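Long-range contact in putative pneumococcal surface protein (Streptococcus pneumoniae, PDB 4CNL), which binds choline through its repeat domain and so probably attaches to the choline-bearing teichoic acids of the pneumococcal cell wall: residues E82-Y94 and Q107-A119. Residues are numbered along the deposited sequence; the frame is centred on the assembly and turned at random. Where two conformers were deposited one is given.
Sequences EWVYDSSYQAWYY and QGNYYLKSDGKMA. With CHT (choline ion), chain B; CHT (choline ion), chain G.
Tyr94 is roofed on one face by Gln107: CG stands 3.6 Å from the ring centroid in a CH-pi contact, and the bend at chi2 (63°) folds the amide down almost parallel to the ring, the planes 10° apart. Trp83 presents one face to choline B, whose methyl carbon C7 sits 3.2 Å above the plane, over the ring centre; against the opposite face stands the edge of Tyr94, CD1 toward the rim of the indole. The far end of the indole runs into the second segment, CH2 lying 3.6 Å from Tyr110 CB and CZ3 reaching Leu112 CD1. Tyr110 covers the same C7 with its own face, while Trp92 lays a face against C4 and C8 of the ligand and has Tyr85 behind it. Met118 closes the floor between the two indoles, its SD 3.4 Å from choline C5 and obliquely placed against both rings as a Met-aromatic contact. Its backbone is pinned by Met118 N to Trp92 O, 2.9 Å, and a water bridges Trp92 N to Met118 O. In one of its two conformers, Lys117 runs extended alongside Tyr93, while Tyr93 CE2 and Asp115 O touch C6 of choline G. Aromatic rings boxing a trimethylammonium group, with Tyr110 from the second hairpin and a methionine from the loop after it, form the cation-pi choline site between successive hairpins typical of choline-binding repeat domains.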
ATOM      1  N   GLU A  82       1.275   4.978  -5.425  1.00 11.55           N
ATOM      2  CA  GLU A  82       1.027   3.810  -6.244  1.00 11.66           C
ATOM      3  C   GLU A  82       0.400   2.696  -5.437  1.00 14.16           C
ATOM      4  O   GLU A  82       0.506   2.651  -4.205  1.00 12.62           O
ATOM      5  CB  GLU A  82       2.327   3.314  -6.887  1.00 17.16           C
ATOM      6  CG  GLU A  82       3.334   2.759  -5.893  1.00 13.11           C
ATOM      7  CD  GLU A  82       4.700   2.477  -6.526  1.00 17.37           C
ATOM      8  OE1 GLU A  82       4.796   1.558  -7.370  1.00 17.54           O
ATOM      9  OE2 GLU A  82       5.668   3.179  -6.174  1.00 18.07           O
ATOM     10  N   TRP A  83      -0.257   1.803  -6.163  1.00 12.97           N
ATOM     11  CA  TRP A  83      -0.807   0.581  -5.603  1.00 14.84           C
ATOM     12  C   TRP A  83       0.223  -0.526  -5.600  1.00 13.15           C
ATOM     13  O   TRP A  83       0.954  -0.695  -6.574  1.00 16.42           O
ATOM     14  CB  TRP A  83      -2.017   0.136  -6.416  1.00 13.02           C
ATOM     15  CG  TRP A  83      -3.187   1.023  -6.246  1.00 15.05           C
ATOM     16  CD1 TRP A  83      -3.520   2.105  -7.009  1.00 17.62           C
ATOM     17  CD2 TRP A  83      -4.193   0.917  -5.231  1.00 14.23           C
ATOM     18  NE1 TRP A  83      -4.684   2.673  -6.534  1.00 15.76           N
ATOM     19  CE2 TRP A  83      -5.110   1.969  -5.437  1.00 14.73           C
ATOM     20  CE3 TRP A  83      -4.407   0.030  -4.168  1.00 14.08           C
ATOM     21  CZ2 TRP A  83      -6.233   2.160  -4.616  1.00 12.09           C
ATOM     22  CZ3 TRP A  83      -5.515   0.216  -3.353  1.00 13.12           C
ATOM     23  CH2 TRP A  83      -6.416   1.278  -3.583  1.00 11.53           C
ATOM     24  N   VAL A  84       0.282  -1.279  -4.511  1.00 11.81           N
ATOM     25  CA  VAL A  84       1.104  -2.474  -4.463  1.00 11.66           C
ATOM     26  C   VAL A  84       0.288  -3.650  -3.944  1.00 14.88           C
ATOM     27  O   VAL A  84      -0.623  -3.486  -3.130  1.00 14.16           O
ATOM     28  CB  VAL A  84       2.338  -2.297  -3.558  1.00 15.57           C
ATOM     29  CG1 VAL A  84       3.184  -1.113  -4.021  1.00 17.27           C
ATOM     30  CG2 VAL A  84       1.910  -2.140  -2.095  1.00 15.05           C
ATOM     31  N   TYR A  85       0.632  -4.845  -4.407  1.00 11.84           N
ATOM     32  CA  TYR A  85       0.034  -6.055  -3.871  1.00 13.42           C
ATOM     33  C   TYR A  85       1.058  -6.798  -3.021  1.00 18.81           C
ATOM     34  O   TYR A  85       2.138  -7.153  -3.501  1.00 17.38           O
ATOM     35  CB  TYR A  85      -0.471  -6.955  -4.995  1.00 11.82           C
ATOM     36  CG  TYR A  85      -1.216  -8.178  -4.499  1.00 13.95           C
ATOM     37  CD1 TYR A  85      -2.528  -8.070  -4.048  1.00 19.16           C
ATOM     38  CD2 TYR A  85      -0.609  -9.433  -4.476  1.00 14.39           C
ATOM     39  CE1 TYR A  85      -3.224  -9.177  -3.596  1.00 22.04           C
ATOM     40  CE2 TYR A  85      -1.309 -10.557  -4.028  1.00 17.15           C
ATOM     41  CZ  TYR A  85      -2.614 -10.413  -3.589  1.00 22.22           C
ATOM     42  OH  TYR A  85      -3.329 -11.507  -3.141  1.00 27.15           O
ATOM     43  N   ASP A  86       0.725  -7.006  -1.754  1.00 14.21           N
ATOM     44  CA  ASP A  86       1.584  -7.758  -0.854  1.00 14.06           C
ATOM     45  C   ASP A  86       1.099  -9.204  -0.879  1.00 16.33           C
ATOM     46  O   ASP A  86       0.044  -9.518  -0.329  1.00 17.40           O
ATOM     47  CB  ASP A  86       1.538  -7.155   0.553  1.00 18.45           C
ATOM     48  CG  ASP A  86       2.503  -7.824   1.522  1.00 24.21           C
ATOM     49  OD1 ASP A  86       2.627  -9.065   1.505  1.00 23.28           O
ATOM     50  OD2 ASP A  86       3.120  -7.103   2.329  1.00 28.02           O
ATOM     51  N   SER A  87       1.872 -10.074  -1.525  0.57 16.96           N
ATOM     52  CA  SER A  87       1.470 -11.465  -1.720  0.57 17.51           C
ATOM     53  C   SER A  87       1.448 -12.243  -0.411  0.57 17.41           C
ATOM     54  O   SER A  87       0.727 -13.229  -0.284  0.57 17.84           O
ATOM     55  CB  SER A  87       2.402 -12.159  -2.717  0.57 18.57           C
ATOM     56  OG  SER A  87       2.307 -11.566  -4.002  0.57 21.56           O
ATOM     57  N   SER A  88       2.243 -11.806   0.557  1.00 15.12           N
ATOM     58  CA  SER A  88       2.316 -12.488   1.845  1.00 19.78           C
ATOM     59  C   SER A  88       1.076 -12.242   2.702  1.00 20.85           C
ATOM     60  O   SER A  88       0.674 -13.104   3.488  1.00 23.04           O
ATOM     61  CB  SER A  88       3.570 -12.059   2.593  1.00 23.65           C
ATOM     62  OG  SER A  88       4.712 -12.413   1.827  1.00 31.32           O
ATOM     63  N   TYR A  89       0.465 -11.075   2.532  1.00 17.55           N
ATOM     64  CA  TYR A  89      -0.775 -10.751   3.221  1.00 19.67           C
ATOM     65  C   TYR A  89      -1.992 -10.865   2.310  1.00 17.22           C
ATOM     66  O   TYR A  89      -3.120 -10.712   2.778  1.00 16.23           O
ATOM     67  CB  TYR A  89      -0.704  -9.347   3.809  1.00 20.82           C
ATOM     68  CG  TYR A  89       0.111  -9.282   5.067  1.00 23.58           C
ATOM     69  CD1 TYR A  89       1.497  -9.247   5.015  1.00 28.52           C
ATOM     70  CD2 TYR A  89      -0.501  -9.278   6.308  1.00 20.69           C
ATOM     71  CE1 TYR A  89       2.244  -9.194   6.162  1.00 30.30           C
ATOM     72  CE2 TYR A  89       0.237  -9.225   7.462  1.00 21.15           C
ATOM     73  CZ  TYR A  89       1.608  -9.182   7.384  1.00 24.37           C
ATOM     74  OH  TYR A  89       2.348  -9.127   8.542  1.00 36.68           O
ATOM     75  N   GLN A  90      -1.754 -11.152   1.029  1.00 14.18           N
ATOM     76  CA  GLN A  90      -2.814 -11.275   0.029  1.00 12.25           C
ATOM     77  C   GLN A  90      -3.707 -10.035   0.055  1.00 12.71           C
ATOM     78  O   GLN A  90      -4.937 -10.110   0.168  1.00 13.59           O
ATOM     79  CB  GLN A  90      -3.627 -12.560   0.255  1.00 13.13           C
ATOM     80  CG  GLN A  90      -2.801 -13.831   0.038  1.00 12.67           C
ATOM     81  CD  GLN A  90      -3.568 -15.105   0.348  1.00 22.73           C
ATOM     82  OE1 GLN A  90      -4.795 -15.153   0.244  1.00 27.74           O
ATOM     83  NE2 GLN A  90      -2.840 -16.147   0.740  1.00 27.62           N
ATOM     84  N   ALA A  91      -3.063  -8.883  -0.047  1.00 12.99           N
ATOM     85  CA  ALA A  91      -3.748  -7.617   0.153  1.00 13.04           C
ATOM     86  C   ALA A  91      -3.166  -6.519  -0.717  1.00 16.35           C
ATOM     87  O   ALA A  91      -1.949  -6.421  -0.867  1.00 13.60           O
ATOM     88  CB  ALA A  91      -3.672  -7.215   1.612  1.00 20.01           C
ATOM     89  N   TRP A  92      -4.045  -5.692  -1.279  1.00 14.77           N
ATOM     90  CA  TRP A  92      -3.632  -4.465  -1.962  1.00 12.14           C
ATOM     91  C   TRP A  92      -3.494  -3.323  -0.970  1.00 12.19           C
ATOM     92  O   TRP A  92      -4.281  -3.215  -0.020  1.00 11.94           O
ATOM     93  CB  TRP A  92      -4.639  -4.067  -3.040  1.00 10.82           C
ATOM     94  CG  TRP A  92      -4.591  -4.873  -4.262  1.00 13.60           C
ATOM     95  CD1 TRP A  92      -5.380  -5.947  -4.576  1.00 16.64           C
ATOM     96  CD2 TRP A  92      -3.714  -4.677  -5.371  1.00 16.63           C
ATOM     97  NE1 TRP A  92      -5.039  -6.436  -5.813  1.00 15.08           N
ATOM     98  CE2 TRP A  92      -4.017  -5.674  -6.323  1.00 12.45           C
ATOM     99  CE3 TRP A  92      -2.692  -3.758  -5.647  1.00 16.90           C
ATOM    100  CZ2 TRP A  92      -3.336  -5.777  -7.535  1.00 15.22           C
ATOM    101  CZ3 TRP A  92      -2.017  -3.860  -6.853  1.00 20.02           C
ATOM    102  CH2 TRP A  92      -2.348  -4.862  -7.786  1.00 16.72           C
ATOM    103  N   TYR A  93      -2.494  -2.467  -1.194  1.00  9.73           N
ATOM    104  CA  TYR A  93      -2.318  -1.253  -0.405  1.00 10.68           C
ATOM    105  C   TYR A  93      -2.059  -0.090  -1.344  1.00  8.20           C
ATOM    106  O   TYR A  93      -1.554  -0.279  -2.447  1.00 10.67           O
ATOM    107  CB  TYR A  93      -1.145  -1.385   0.576  1.00  7.95           C
ATOM    108  CG  TYR A  93      -1.286  -2.521   1.569  1.00  9.12           C
ATOM    109  CD1 TYR A  93      -0.849  -3.799   1.255  1.00 16.37           C
ATOM    110  CD2 TYR A  93      -1.853  -2.312   2.819  1.00 13.79           C
ATOM    111  CE1 TYR A  93      -0.973  -4.847   2.163  1.00 14.97           C
ATOM    112  CE2 TYR A  93      -1.972  -3.357   3.737  1.00  9.95           C
ATOM    113  CZ  TYR A  93      -1.528  -4.615   3.402  1.00 18.08           C
ATOM    114  OH  TYR A  93      -1.638  -5.657   4.304  1.00 20.89           O
ATOM    115  N   TYR A  94      -2.422   1.110  -0.906  1.00 10.07           N
ATOM    116  CA  TYR A  94      -2.083   2.313  -1.654  1.00  9.19           C
ATOM    117  C   TYR A  94      -1.109   3.147  -0.848  1.00  9.20           C
ATOM    118  O   TYR A  94      -1.411   3.573   0.270  1.00 11.88           O
ATOM    119  CB  TYR A  94      -3.330   3.149  -2.002  1.00 11.32           C
ATOM    120  CG  TYR A  94      -2.928   4.307  -2.884  1.00  8.71           C
ATOM    121  CD1 TYR A  94      -2.637   4.098  -4.222  1.00 10.04           C
ATOM    122  CD2 TYR A  94      -2.786   5.590  -2.366  1.00 11.04           C
ATOM    123  CE1 TYR A  94      -2.221   5.152  -5.040  1.00 12.40           C
ATOM    124  CE2 TYR A  94      -2.374   6.648  -3.176  1.00 13.62           C
ATOM    125  CZ  TYR A  94      -2.099   6.413  -4.508  1.00 16.74           C
ATOM    126  OH  TYR A  94      -1.694   7.441  -5.328  1.00 19.13           O
ATOM    127  N   GLN A 107      -9.428   6.117  -2.149  1.00 12.54           N
ATOM    128  CA  GLN A 107      -8.403   6.473  -3.120  1.00 12.69           C
ATOM    129  C   GLN A 107      -9.016   6.158  -4.467  1.00 12.79           C
ATOM    130  O   GLN A 107      -9.178   4.997  -4.819  1.00 14.58           O
ATOM    131  CB  GLN A 107      -7.114   5.685  -2.897  1.00 11.81           C
ATOM    132  CG  GLN A 107      -6.050   5.979  -3.928  1.00 12.84           C
ATOM    133  CD  GLN A 107      -5.596   7.430  -3.879  1.00 13.46           C
ATOM    134  OE1 GLN A 107      -5.510   8.037  -2.804  1.00 16.83           O
ATOM    135  NE2 GLN A 107      -5.300   7.989  -5.039  1.00 16.24           N
ATOM    136  N   GLY A 108      -9.404   7.189  -5.204  1.00 14.18           N
ATOM    137  CA  GLY A 108     -10.139   6.959  -6.431  1.00 15.05           C
ATOM    138  C   GLY A 108     -11.425   6.206  -6.110  1.00 12.85           C
ATOM    139  O   GLY A 108     -12.159   6.583  -5.195  1.00 15.57           O
ATOM    140  N   ASN A 109     -11.665   5.125  -6.837  1.00 13.12           N
ATOM    141  CA  ASN A 109     -12.879   4.312  -6.655  1.00 14.46           C
ATOM    142  C   ASN A 109     -12.745   3.200  -5.611  1.00 17.71           C
ATOM    143  O   ASN A 109     -13.624   2.335  -5.494  1.00 13.40           O
ATOM    144  CB  ASN A 109     -13.291   3.680  -7.984  1.00 17.36           C
ATOM    145  CG  ASN A 109     -13.629   4.705  -9.042  1.00 22.83           C
ATOM    146  OD1 ASN A 109     -14.191   5.758  -8.747  1.00 20.09           O
ATOM    147  ND2 ASN A 109     -13.284   4.399 -10.286  1.00 27.36           N
ATOM    148  N   TYR A 110     -11.655   3.240  -4.848  1.00 14.79           N
ATOM    149  CA  TYR A 110     -11.276   2.155  -3.947  1.00 10.99           C
ATOM    150  C   TYR A 110     -11.226   2.636  -2.507  1.00  9.28           C
ATOM    151  O   TYR A 110     -11.010   3.818  -2.242  1.00 11.93           O
ATOM    152  CB  TYR A 110      -9.910   1.578  -4.348  1.00  8.09           C
ATOM    153  CG  TYR A 110      -9.887   1.173  -5.792  1.00 13.02           C
ATOM    154  CD1 TYR A 110     -10.303  -0.087  -6.176  1.00 13.25           C
ATOM    155  CD2 TYR A 110      -9.472   2.067  -6.777  1.00 15.36           C
ATOM    156  CE1 TYR A 110     -10.307  -0.462  -7.505  1.00 12.18           C
ATOM    157  CE2 TYR A 110      -9.470   1.702  -8.106  1.00 15.17           C
ATOM    158  CZ  TYR A 110      -9.888   0.443  -8.464  1.00 16.46           C
ATOM    159  OH  TYR A 110      -9.897   0.065  -9.788  1.00 22.05           O
ATOM    160  N   TYR A 111     -11.438   1.715  -1.572  1.00  8.40           N
ATOM    161  CA  TYR A 111     -11.435   2.081  -0.165  1.00 10.79           C
ATOM    162  C   TYR A 111     -10.357   1.308   0.592  1.00 11.37           C
ATOM    163  O   TYR A 111     -10.280   0.086   0.476  1.00 12.07           O
ATOM    164  CB  TYR A 111     -12.810   1.817   0.460  1.00 11.05           C
ATOM    165  CG  TYR A 111     -12.887   2.283   1.881  1.00  9.38           C
ATOM    166  CD1 TYR A 111     -13.134   3.622   2.181  1.00 12.84           C
ATOM    167  CD2 TYR A 111     -12.696   1.388   2.937  1.00 10.77           C
ATOM    168  CE1 TYR A 111     -13.192   4.058   3.496  1.00 12.76           C
ATOM    169  CE2 TYR A 111     -12.749   1.816   4.254  1.00 12.86           C
ATOM    170  CZ  TYR A 111     -13.009   3.146   4.525  1.00 14.17           C
ATOM    171  OH  TYR A 111     -13.054   3.576   5.832  1.00 19.69           O
ATOM    172  N   LEU A 112      -9.535   2.019   1.357  1.00 10.68           N
ATOM    173  CA  LEU A 112      -8.510   1.396   2.191  1.00 11.09           C
ATOM    174  C   LEU A 112      -9.013   1.301   3.626  1.00 14.15           C
ATOM    175  O   LEU A 112      -9.401   2.300   4.216  1.00  9.97           O
ATOM    176  CB  LEU A 112      -7.199   2.190   2.144  1.00 10.63           C
ATOM    177  CG  LEU A 112      -6.451   2.253   0.805  1.00 11.87           C
ATOM    178  CD1 LEU A 112      -6.398   0.883   0.135  1.00 11.26           C
ATOM    179  CD2 LEU A 112      -7.026   3.322  -0.143  1.00 10.10           C
ATOM    180  N   LYS A 113      -9.014   0.091   4.181  1.00 12.21           N
ATOM    181  CA  LYS A 113      -9.482  -0.121   5.544  1.00 11.90           C
ATOM    182  C   LYS A 113      -8.484   0.375   6.600  1.00 13.23           C
ATOM    183  O   LYS A 113      -7.456   0.981   6.276  1.00 15.20           O
ATOM    184  CB  LYS A 113      -9.813  -1.602   5.740  1.00 11.63           C
ATOM    185  CG  LYS A 113     -11.008  -2.045   4.893  1.00 14.36           C
ATOM    186  CD  LYS A 113     -11.313  -3.532   5.046  1.00 16.92           C
ATOM    187  CE  LYS A 113     -10.360  -4.384   4.220  1.00 14.30           C
ATOM    188  NZ  LYS A 113     -10.783  -5.811   4.238  1.00 23.07           N
ATOM    189  N   SER A 114      -8.798   0.142   7.870  1.00 15.30           N
ATOM    190  CA  SER A 114      -8.056   0.767   8.966  1.00 14.82           C
ATOM    191  C   SER A 114      -6.582   0.359   9.027  1.00 19.68           C
ATOM    192  O   SER A 114      -5.734   1.114   9.514  1.00 19.61           O
ATOM    193  CB  SER A 114      -8.737   0.444  10.298  1.00 20.14           C
ATOM    194  OG  SER A 114      -8.592  -0.930  10.620  1.00 28.58           O
ATOM    195  N   ASP A 115      -6.273  -0.836   8.545  1.00 19.12           N
ATOM    196  CA  ASP A 115      -4.884  -1.279   8.527  1.00 19.84           C
ATOM    197  C   ASP A 115      -4.279  -1.150   7.136  1.00 20.05           C
ATOM    198  O   ASP A 115      -3.226  -1.728   6.848  1.00 17.66           O
ATOM    199  CB  ASP A 115      -4.773  -2.714   9.028  1.00 23.96           C
ATOM    200  CG  ASP A 115      -5.597  -3.687   8.208  1.00 20.70           C
ATOM    201  OD1 ASP A 115      -6.303  -3.260   7.261  1.00 17.89           O
ATOM    202  OD2 ASP A 115      -5.548  -4.889   8.527  1.00 23.90           O
ATOM    203  N   GLY A 116      -4.962  -0.400   6.274  1.00 15.61           N
ATOM    204  CA  GLY A 116      -4.458  -0.102   4.948  1.00 12.50           C
ATOM    205  C   GLY A 116      -4.901  -1.052   3.853  1.00  9.66           C
ATOM    206  O   GLY A 116      -4.713  -0.764   2.677  1.00 12.63           O
ATOM    207  N   LYS A 117      -5.490  -2.185   4.233  0.53 11.49           N
ATOM    208  CA  LYS A 117      -5.901  -3.178   3.246  0.53 11.03           C
ATOM    209  C   LYS A 117      -7.065  -2.678   2.400  0.53 13.06           C
ATOM    210  O   LYS A 117      -8.048  -2.160   2.926  0.53 12.35           O
ATOM    211  CB  LYS A 117      -6.277  -4.495   3.932  0.53 12.57           C
ATOM    212  CG  LYS A 117      -5.105  -5.153   4.624  0.53 14.87           C
ATOM    213  CD  LYS A 117      -5.502  -6.462   5.290  0.53 17.95           C
ATOM    214  CE  LYS A 117      -4.275  -7.148   5.849  0.53 20.20           C
ATOM    215  NZ  LYS A 117      -4.608  -8.278   6.717  0.53 13.80           N
ATOM    216  N   MET A 118      -6.941  -2.826   1.088  1.00  9.36           N
ATOM    217  CA  MET A 118      -8.023  -2.466   0.187  1.00 11.92           C
ATOM    218  C   MET A 118      -9.212  -3.386   0.359  1.00 12.23           C
ATOM    219  O   MET A 118      -9.069  -4.613   0.355  1.00 10.67           O
ATOM    220  CB  MET A 118      -7.568  -2.526  -1.259  1.00 11.50           C
ATOM    221  CG  MET A 118      -8.603  -1.984  -2.224  1.00 14.72           C
ATOM    222  SD  MET A 118      -8.200  -2.394  -3.925  1.00 17.79           S
ATOM    223  CE  MET A 118      -8.700  -4.116  -4.007  1.00 14.96           C
ATOM    224  N   ALA A 119     -10.397  -2.792   0.471  1.00  7.54           N
ATOM    225  CA  ALA A 119     -11.614  -3.578   0.549  1.00 10.30           C
ATOM    226  C   ALA A 119     -11.943  -4.177  -0.817  1.00  9.93           C
ATOM    227  O   ALA A 119     -11.721  -3.548  -1.854  1.00 13.95           O
ATOM    228  CB  ALA A 119     -12.755  -2.717   1.051  1.00 10.59           C
TER
HETATM  229  C4  CHT B1274      -6.758  -4.044  -7.897  1.00 34.17           C
HETATM  230  C5  CHT B1274      -6.988  -2.755  -7.124  1.00 29.27           C
HETATM  231  C6  CHT B1274      -6.829  -1.508  -9.134  1.00 23.65           C
HETATM  232  C7  CHT B1274      -6.627  -0.448  -7.045  1.00 21.69           C
HETATM  233  C8  CHT B1274      -4.910  -1.861  -7.831  1.00 29.46           C
HETATM  234  O6  CHT B1274      -7.932  -4.351  -8.633  1.00 43.03           O
HETATM  235  N1  CHT B1274      -6.339  -1.646  -7.787  1.00 26.56           N
HETATM  236  C4  CHT G1279       2.283  -0.981   9.176  1.00 43.54           C
HETATM  237  C5  CHT G1279       1.848  -1.385   7.769  1.00 30.43           C
HETATM  238  C6  CHT G1279       0.041  -2.313   6.549  1.00 33.04           C
HETATM  239  C7  CHT G1279       0.943  -3.449   8.397  1.00 41.23           C
HETATM  240  C8  CHT G1279      -0.307  -1.472   8.711  1.00 36.85           C
HETATM  241  O6  CHT G1279       3.678  -1.201   9.335  1.00 45.36           O
HETATM  242  N1  CHT G1279       0.626  -2.156   7.855  1.00 40.05           N
HETATM  243  O   HOH W   1      -4.849  -9.986   4.841  1.00 24.12           O
HETATM  244  O   HOH W   2      -6.895  -6.141  -0.880  1.00 13.58           O
HETATM  245  O   HOH W   3      -3.081   1.191   1.916  1.00 10.12           O